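Local coordinates for protein Myo-inositol phosphohydrolase (Mitsuokella multacida, PDB 4WU3) that binds inositol tetrakisphosphate and probably removes phosphate from phytate (inositol hexakisphosphate), as a member of the protein-tyrosine-phosphatase-like phytases, at residues Asp69-Val74 with Gly78-Arg83; Leu60-Arg65 with Phe174-Asn179; Ile418-Gln423 with Met491-Leu496. The protein carries 2 engineered substitutions. All coordinates share one frame; numbering follows the deposited sequence.

Interaction 1: residues Asp69-Val74 with Gly78-Arg83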
# COMPACT_ATOMS: atom_id res chain seq x y z
N ASP A 69 29.13 -9.06 12.40
CA ASP A 69 29.34 -10.20 11.52
C ASP A 69 30.00 -9.79 10.20
O ASP A 69 29.87 -8.65 9.74
CB ASP A 69 28.02 -10.93 11.25
CG ASP A 69 27.55 -11.74 12.43
OD1 ASP A 69 28.25 -11.72 13.47
OD2 ASP A 69 26.48 -12.39 12.34
N LYS A 70 30.72 -10.74 9.61
CA LYS A 70 31.36 -10.53 8.32
C LYS A 70 30.32 -10.47 7.20
O LYS A 70 29.19 -10.96 7.35
CB LYS A 70 32.38 -11.64 8.04
CG LYS A 70 31.79 -13.03 7.87
CD LYS A 70 32.86 -14.11 7.79
CE LYS A 70 32.31 -15.49 8.16
NZ LYS A 70 31.14 -15.89 7.32
N TYR A 71 30.69 -9.87 6.08
CA TYR A 71 29.80 -9.82 4.93
C TYR A 71 29.70 -11.20 4.31
O TYR A 71 30.69 -11.92 4.22
CB TYR A 71 30.34 -8.83 3.89
CG TYR A 71 30.33 -7.37 4.29
CD1 TYR A 71 29.45 -6.87 5.24
CD2 TYR A 71 31.19 -6.47 3.68
CE1 TYR A 71 29.44 -5.52 5.58
CE2 TYR A 71 31.18 -5.13 4.00
CZ TYR A 71 30.30 -4.65 4.95
OH TYR A 71 30.30 -3.31 5.25
N VAL A 72 28.51 -11.58 3.86
CA VAL A 72 28.32 -12.79 3.07
C VAL A 72 27.64 -12.41 1.77
O VAL A 72 26.66 -11.68 1.79
CB VAL A 72 27.44 -13.83 3.80
CG1 VAL A 72 27.24 -15.06 2.92
CG2 VAL A 72 28.07 -14.23 5.13
N GLY A 73 28.15 -12.90 0.65
CA GLY A 73 27.60 -12.58 -0.67
C GLY A 73 28.30 -11.37 -1.28
O GLY A 73 29.36 -10.96 -0.80
N VAL A 74 27.69 -10.80 -2.32
CA VAL A 74 28.26 -9.65 -3.03
C VAL A 74 27.21 -8.58 -3.25
O VAL A 74 26.02 -8.86 -3.18
CB VAL A 74 28.77 -10.04 -4.43
CG1 VAL A 74 30.00 -10.94 -4.34
CG2 VAL A 74 27.66 -10.70 -5.24
N GLY A 78 29.76 -5.22 -7.17
CA GLY A 78 30.98 -5.91 -6.76
C GLY A 78 31.83 -5.13 -5.76
O GLY A 78 32.88 -5.58 -5.33
N ILE A 79 31.38 -3.94 -5.40
CA ILE A 79 32.11 -3.12 -4.44
C ILE A 79 31.46 -3.19 -3.07
O ILE A 79 30.26 -2.99 -2.93
CB ILE A 79 32.13 -1.65 -4.87
CG1 ILE A 79 32.84 -1.50 -6.22
CG2 ILE A 79 32.82 -0.80 -3.80
CD1 ILE A 79 32.58 -0.17 -6.89
N MET A 80 32.27 -3.48 -2.06
CA MET A 80 31.75 -3.67 -0.71
C MET A 80 31.59 -2.33 -0.01
O MET A 80 32.41 -1.44 -0.17
CB MET A 80 32.68 -4.58 0.10
CG MET A 80 32.64 -6.04 -0.34
SD MET A 80 30.95 -6.69 -0.36
CE MET A 80 31.27 -8.45 -0.29
N PRO A 81 30.51 -2.18 0.76
CA PRO A 81 30.38 -0.99 1.55
C PRO A 81 31.36 -0.99 2.71
O PRO A 81 31.70 -2.06 3.24
CB PRO A 81 28.94 -1.06 2.07
CG PRO A 81 28.65 -2.52 2.14
CD PRO A 81 29.43 -3.15 1.02
N THR A 82 31.80 0.20 3.10
CA THR A 82 32.65 0.38 4.26
C THR A 82 32.04 -0.34 5.45
O THR A 82 30.82 -0.40 5.57
CB THR A 82 32.78 1.87 4.58
OG1 THR A 82 33.56 2.05 5.76
CG2 THR A 82 31.42 2.48 4.80
N ARG A 83 32.90 -0.88 6.33
CA ARG A 83 32.45 -1.54 7.55
C ARG A 83 32.49 -0.57 8.73
O ARG A 83 32.26 -0.96 9.87
CB ARG A 83 33.34 -2.75 7.88
CG ARG A 83 33.15 -3.96 6.97
CD ARG A 83 33.85 -5.19 7.52
NE ARG A 83 33.38 -5.50 8.87
CZ ARG A 83 32.30 -6.21 9.14
NH1 ARG A 83 31.94 -6.43 10.38
NH2 ARG A 83 31.56 -6.71 8.18
O HOH W 1 33.31 -8.11 5.97
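Tyr-71 lies between Arg-83, Pro-81 and Met-80 and carries most of the contact. Its phenol end is the tight part. Tyr-71 OH donates to Pro-81 O at 2.8 Å, approaching from above the carbonyl plane. The proline ring comes up to the same end, with CG 3.9 Å from Tyr-71 CZ. The aliphatic stem of Arg-83 closes in as well, its CG 3.4 Å from Tyr-71 OH.

The Arg-83 chain then bends at chi3 (57°), and this fold brings the guanidinium back over one face of the ring. Arg-83 CZ stands 4.9 Å from the centroid of the Tyr-71 ring, over its face, a cation-pi contact. The two planes are turned 59° apart, and NH2 lies over the rim of the ring. NH1 and NH2 both grip one atom, Asp-69 O, which lies near the guanidinium plane. The bond from Arg-83 NH2 to Asp-69 O is 3.0 Å long. A salt bridge to Asp-87 also engages NH1, so the guanidinium is unlikely to turn easily.

The other end is looser. Met-80 is exposed and meets the ring obliquely, with SD 4.1 Å from Tyr-71 CD2, a Met-aromatic contact. Its methyl CE reaches Gly-73 O. A water accepts from Tyr-71 N and, weakly, from Arg-83 NH2.

A leucine in place of Tyr-71 would probably leave Pro-81 O without this donor and the Arg-83 guanidinium without its aromatic face.

Both segments belong to the loop between strands 65-66 and 91-94. Helix 267-276 backs them: Arg-273 and Leu-276 touch Tyr-71, while Asp-269 and Leu-276 touch Pro-81.

Interaction 2: residues Leu60-Arg65 with Phe174-Asn179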
# COMPACT_ATOMS: atom_id res chain seq x y z
N LEU A 60 20.98 -21.31 17.87
CA LEU A 60 20.67 -19.95 17.48
C LEU A 60 19.47 -20.00 16.55
O LEU A 60 19.34 -20.93 15.75
CB LEU A 60 21.85 -19.31 16.76
CG LEU A 60 23.06 -18.94 17.62
CD1 LEU A 60 24.13 -18.31 16.74
CD2 LEU A 60 22.67 -17.99 18.74
N PRO A 61 18.58 -19.01 16.64
CA PRO A 61 17.40 -19.03 15.79
C PRO A 61 17.68 -18.61 14.36
O PRO A 61 18.77 -18.18 14.02
CB PRO A 61 16.48 -18.01 16.46
CG PRO A 61 17.41 -17.03 17.09
CD PRO A 61 18.61 -17.83 17.53
N ARG A 62 16.64 -18.74 13.54
CA ARG A 62 16.62 -18.35 12.15
C ARG A 62 17.08 -16.92 11.93
O ARG A 62 16.67 -16.00 12.63
CB ARG A 62 15.18 -18.53 11.65
CG ARG A 62 14.89 -18.08 10.23
CD ARG A 62 13.41 -18.25 9.93
NE ARG A 62 13.08 -17.91 8.55
CZ ARG A 62 11.86 -17.61 8.13
NH1 ARG A 62 10.84 -17.61 8.99
NH2 ARG A 62 11.65 -17.31 6.86
N ASN A 63 17.94 -16.74 10.93
CA ASN A 63 18.40 -15.42 10.51
C ASN A 63 19.10 -14.64 11.60
O ASN A 63 19.11 -13.41 11.58
CB ASN A 63 17.23 -14.61 9.95
CG ASN A 63 16.80 -15.10 8.59
OD1 ASN A 63 17.64 -15.51 7.79
ND2 ASN A 63 15.49 -15.09 8.34
N PHE A 64 19.71 -15.34 12.55
CA PHE A 64 20.47 -14.65 13.58
C PHE A 64 21.68 -13.94 12.96
O PHE A 64 22.39 -14.52 12.14
CB PHE A 64 20.95 -15.60 14.66
CG PHE A 64 21.79 -14.93 15.70
CD1 PHE A 64 21.20 -14.33 16.80
CD2 PHE A 64 23.16 -14.84 15.54
CE1 PHE A 64 21.97 -13.68 17.74
CE2 PHE A 64 23.93 -14.19 16.48
CZ PHE A 64 23.33 -13.60 17.58
N ARG A 65 21.92 -12.70 13.35
CA ARG A 65 23.18 -12.05 13.01
C ARG A 65 23.53 -11.01 14.04
O ARG A 65 22.66 -10.48 14.72
CB ARG A 65 23.14 -11.42 11.62
CG ARG A 65 22.23 -10.20 11.48
CD ARG A 65 20.79 -10.60 11.22
NE ARG A 65 20.03 -9.56 10.55
CZ ARG A 65 18.75 -9.67 10.21
NH1 ARG A 65 18.08 -10.77 10.49
NH2 ARG A 65 18.13 -8.68 9.60
N PHE A 174 3.42 -25.01 11.08
CA PHE A 174 3.51 -23.85 10.21
C PHE A 174 4.67 -23.99 9.24
O PHE A 174 5.75 -24.42 9.63
CB PHE A 174 3.70 -22.59 11.04
CG PHE A 174 3.47 -21.32 10.28
CD1 PHE A 174 2.17 -20.92 9.96
CD2 PHE A 174 4.53 -20.51 9.90
CE1 PHE A 174 1.94 -19.75 9.26
CE2 PHE A 174 4.30 -19.32 9.21
CZ PHE A 174 3.01 -18.94 8.89
N ASP A 175 4.42 -23.61 7.99
CA ASP A 175 5.45 -23.60 6.96
C ASP A 175 5.94 -22.17 6.75
O ASP A 175 5.19 -21.31 6.29
CB ASP A 175 4.90 -24.13 5.64
CG ASP A 175 5.97 -24.16 4.55
OD1 ASP A 175 7.02 -24.80 4.77
OD2 ASP A 175 5.77 -23.54 3.50
N ASP A 176 7.21 -21.94 7.05
CA ASP A 176 7.77 -20.60 6.93
C ASP A 176 8.02 -20.17 5.50
O ASP A 176 8.17 -18.99 5.22
CB ASP A 176 9.08 -20.51 7.71
CG ASP A 176 8.86 -20.50 9.21
OD1 ASP A 176 7.81 -20.00 9.66
OD2 ASP A 176 9.73 -21.01 9.94
N LYS A 177 8.07 -21.13 4.58
CA LYS A 177 8.34 -20.81 3.18
C LYS A 177 7.11 -20.18 2.55
O LYS A 177 7.21 -19.17 1.85
CB LYS A 177 8.75 -22.06 2.40
CG LYS A 177 9.08 -21.78 0.94
CD LYS A 177 9.39 -23.06 0.19
CE LYS A 177 9.73 -22.78 -1.27
NZ LYS A 177 10.14 -24.02 -1.99
N LYS A 178 5.95 -20.77 2.79
CA LYS A 178 4.71 -20.28 2.19
C LYS A 178 3.85 -19.50 3.18
O LYS A 178 2.83 -18.94 2.79
CB LYS A 178 3.90 -21.45 1.62
CG LYS A 178 4.67 -22.25 0.59
CD LYS A 178 3.93 -23.50 0.16
CE LYS A 178 4.79 -24.33 -0.77
NZ LYS A 178 4.09 -25.53 -1.30
N ASN A 179 4.27 -19.46 4.44
CA ASN A 179 3.47 -18.85 5.50
C ASN A 179 2.04 -19.37 5.50
O ASN A 179 1.07 -18.61 5.38
CB ASN A 179 3.49 -17.32 5.41
CG ASN A 179 4.82 -16.71 5.81
OD1 ASN A 179 5.22 -15.67 5.28
ND2 ASN A 179 5.53 -17.36 6.73
O HOH W 2 8.58 -16.85 7.34
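Arg-62 and Asp-176 form the whole direct contact. Asp-176 lies across one face of the guanidinium, the carboxylate and guanidinium planes only 19° apart. Asp-176 CB is over that face, with Arg-62 NH1 3.5 Å from Asp-176 CG. The salt bridge is long, 3.7 Å from Arg-62 NH1 to Asp-176 OD2. No N-H points at that oxygen, so the attraction is of charge alone.

Directional bonding runs through a water. It lies at the guanidinium edge and accepts from Arg-62 NH1 at 2.9 Å. It also donates to Asp-176 O and accepts from Asn-179 ND2.

The arginine spans the gap because its chain is fully extended from a CG anti to the backbone N (chi1 175°). Asp-176 OD1 is hydrogen-bonded to Tyr-243 OH. Nearby, Asp-175 OD2 accepts from Lys-178 N at 2.9 Å, an Asx motif that shapes the loop.

Arg-62 stands in a type II beta turn, Pro-61 to Phe-64. Its partner lies in the tight link of the beta hairpin formed by strands 168-175 and 180-188. The arrangement is a water-bridged meeting of turn and hairpin loop near a bound inositol tetrakisphosphate, about 8 Å from the Arg-62 side chain.

Interaction 3: residues Ile418-Gln423 with Met491-Leu496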
# COMPACT_ATOMS: atom_id res chain seq x y z
N ILE A 418 -23.85 15.49 41.19
CA ILE A 418 -23.86 15.22 39.76
C ILE A 418 -22.46 14.73 39.39
O ILE A 418 -21.47 15.45 39.58
CB ILE A 418 -24.21 16.48 38.94
CG1 ILE A 418 -25.64 16.96 39.27
CG2 ILE A 418 -24.06 16.22 37.45
CD1 ILE A 418 -26.74 15.93 39.07
N MET A 419 -22.38 13.49 38.92
CA MET A 419 -21.11 12.89 38.53
C MET A 419 -20.97 12.96 37.01
O MET A 419 -21.51 12.12 36.28
CB MET A 419 -21.04 11.44 39.01
CG MET A 419 -21.33 11.23 40.49
SD MET A 419 -20.13 11.99 41.61
CE MET A 419 -18.64 11.05 41.26
N ASP A 420 -20.27 13.98 36.54
CA ASP A 420 -20.07 14.20 35.12
C ASP A 420 -18.90 13.34 34.67
O ASP A 420 -17.77 13.56 35.09
CB ASP A 420 -19.81 15.69 34.88
CG ASP A 420 -19.41 16.02 33.45
OD1 ASP A 420 -19.52 15.16 32.55
OD2 ASP A 420 -18.96 17.16 33.23
N LEU A 421 -19.16 12.35 33.82
CA LEU A 421 -18.15 11.38 33.45
C LEU A 421 -17.51 11.65 32.09
O LEU A 421 -16.90 10.77 31.51
CB LEU A 421 -18.77 9.98 33.40
CG LEU A 421 -19.49 9.50 34.66
CD1 LEU A 421 -20.32 8.27 34.36
CD2 LEU A 421 -18.47 9.23 35.76
N ARG A 422 -17.64 12.87 31.59
CA ARG A 422 -17.26 13.17 30.21
C ARG A 422 -15.84 13.72 30.03
O ARG A 422 -15.51 14.81 30.53
CB ARG A 422 -18.24 14.17 29.63
CG ARG A 422 -19.69 13.71 29.68
CD ARG A 422 -20.58 14.73 28.99
NE ARG A 422 -20.38 14.75 27.55
CZ ARG A 422 -21.05 15.54 26.72
NH1 ARG A 422 -21.97 16.38 27.18
NH2 ARG A 422 -20.82 15.47 25.41
N GLN A 423 -15.00 12.99 29.30
CA GLN A 423 -13.66 13.48 29.01
C GLN A 423 -13.72 14.63 28.02
O GLN A 423 -12.96 15.60 28.12
CB GLN A 423 -12.76 12.39 28.42
CG GLN A 423 -11.35 12.91 28.16
CD GLN A 423 -10.41 11.88 27.58
OE1 GLN A 423 -10.69 11.28 26.53
NE2 GLN A 423 -9.26 11.71 28.23
N MET A 491 -22.16 28.89 30.20
CA MET A 491 -21.79 28.34 31.51
C MET A 491 -21.05 27.01 31.33
O MET A 491 -21.19 26.35 30.29
CB MET A 491 -23.04 28.03 32.35
CG MET A 491 -23.96 29.20 32.66
SD MET A 491 -25.29 28.62 33.71
CE MET A 491 -26.49 28.12 32.47
N THR A 492 -20.26 26.63 32.33
CA THR A 492 -19.83 25.24 32.47
C THR A 492 -20.98 24.51 33.12
O THR A 492 -21.89 25.14 33.67
CB THR A 492 -18.57 25.06 33.35
OG1 THR A 492 -18.83 25.50 34.69
CG2 THR A 492 -17.42 25.83 32.80
N GLU A 493 -20.97 23.18 33.05
CA GLU A 493 -22.00 22.39 33.71
C GLU A 493 -21.90 22.54 35.22
O GLU A 493 -22.91 22.56 35.93
CB GLU A 493 -21.89 20.91 33.35
CG GLU A 493 -22.81 20.03 34.17
CD GLU A 493 -22.98 18.63 33.60
OE1 GLU A 493 -23.21 18.50 32.38
OE2 GLU A 493 -22.90 17.66 34.39
N GLN A 494 -20.67 22.65 35.71
CA GLN A 494 -20.45 22.82 37.13
C GLN A 494 -21.14 24.08 37.64
O GLN A 494 -21.84 24.02 38.65
CB GLN A 494 -18.96 22.90 37.44
CG GLN A 494 -18.70 23.40 38.84
CD GLN A 494 -17.31 23.06 39.31
OE1 GLN A 494 -16.38 22.98 38.52
NE2 GLN A 494 -17.17 22.87 40.61
N GLN A 495 -20.93 25.19 36.93
CA GLN A 495 -21.59 26.45 37.27
C GLN A 495 -23.08 26.28 37.27
O GLN A 495 -23.74 26.68 38.22
CB GLN A 495 -21.22 27.55 36.27
CG GLN A 495 -19.81 28.08 36.45
CD GLN A 495 -19.41 29.07 35.37
OE1 GLN A 495 -19.67 28.87 34.18
NE2 GLN A 495 -18.77 30.15 35.78
N LEU A 496 -23.62 25.67 36.22
CA LEU A 496 -25.06 25.38 36.18
C LEU A 496 -25.53 24.54 37.38
O LEU A 496 -26.53 24.85 38.01
CB LEU A 496 -25.43 24.66 34.88
CG LEU A 496 -26.92 24.28 34.76
CD1 LEU A 496 -27.79 25.52 34.84
CD2 LEU A 496 -27.17 23.51 33.46
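Glu-493 and Asp-420 bring two carboxylates together in a buried place, with Glu-493 OE2 4.1 Å from Asp-420 OD2. The setting is the phosphatase-like alpha/beta fold. Strand 416-422 runs inside a mixed sheet, parallel to its neighbours 535-539 and 503-509, and helix 493-499 starts over it.

A single atom does the touching. Glu-493 OE2 sits 3.6 Å from Ile-418 CG2 and 3.7 Å from Asp-420 CB. It reaches the strand because CG is anti to the backbone N (chi1 171°) and the chain beyond stays extended. The glutamate meets the isoleucine at about a right angle. The carboxylate planes of Glu-493 and Asp-420 are 26° apart.

Outside partners probably make the pairing tolerable. His-539 NE2 is hydrogen-bonded to Glu-493 OE2. Asp-420 OD2 is hydrogen-bonded to both Tyr-504 OH and His-426 NE2. Ser-540 to Arg-546 form the phosphate-binding P-loop of the protein-tyrosine-phosphatase signature, with a serine where the family has cysteine, and they line the inositol tetrakisphosphate pocket. Glu-493 thus holds the histidine just before this loop, and probably helps to fix where the loop begins.

The other oxygen of Asp-420 turns back to its own chain. Asp-420 OD1 accepts from Arg-422 N at 3.1 Å, an Asx turn, with the donor above the carboxylate plane. Arg-422 itself makes salt bridges to Asp-345, Glu-395 and Glu-424.

Across from the strand, the helix start is fixed by a capping box. Thr-492 OG1, at the N-cap, accepts from Gln-495 N at 3.1 Å. In return, Thr-492 N points almost straight (168°) at a lone pair of Gln-495 OE1, 3.0 Å away and in the carbonyl plane.

In the fold
Interactions 1 and 2 share one side of the chain, with centres 23 Å apart. Segments 60-65 and 69-74 nearly follow each other in sequence, but the two contacts do not otherwise touch. Interaction 3 lies on the opposite side of the chain's centre. Its nearest atoms are about 46 Å from interaction 1 and about 38 Å from interaction 2. Interactions 2 and 3, with centres 56 Å apart, both lie near bound inositol tetrakisphosphate: the side chains of Arg-62 and Asp-420 are about 8 and 9 Å away, each from its own copy of the ligand. Interaction 1 instead lies toward the second subunit, where Val-74 packs on Met-478 of that other chain.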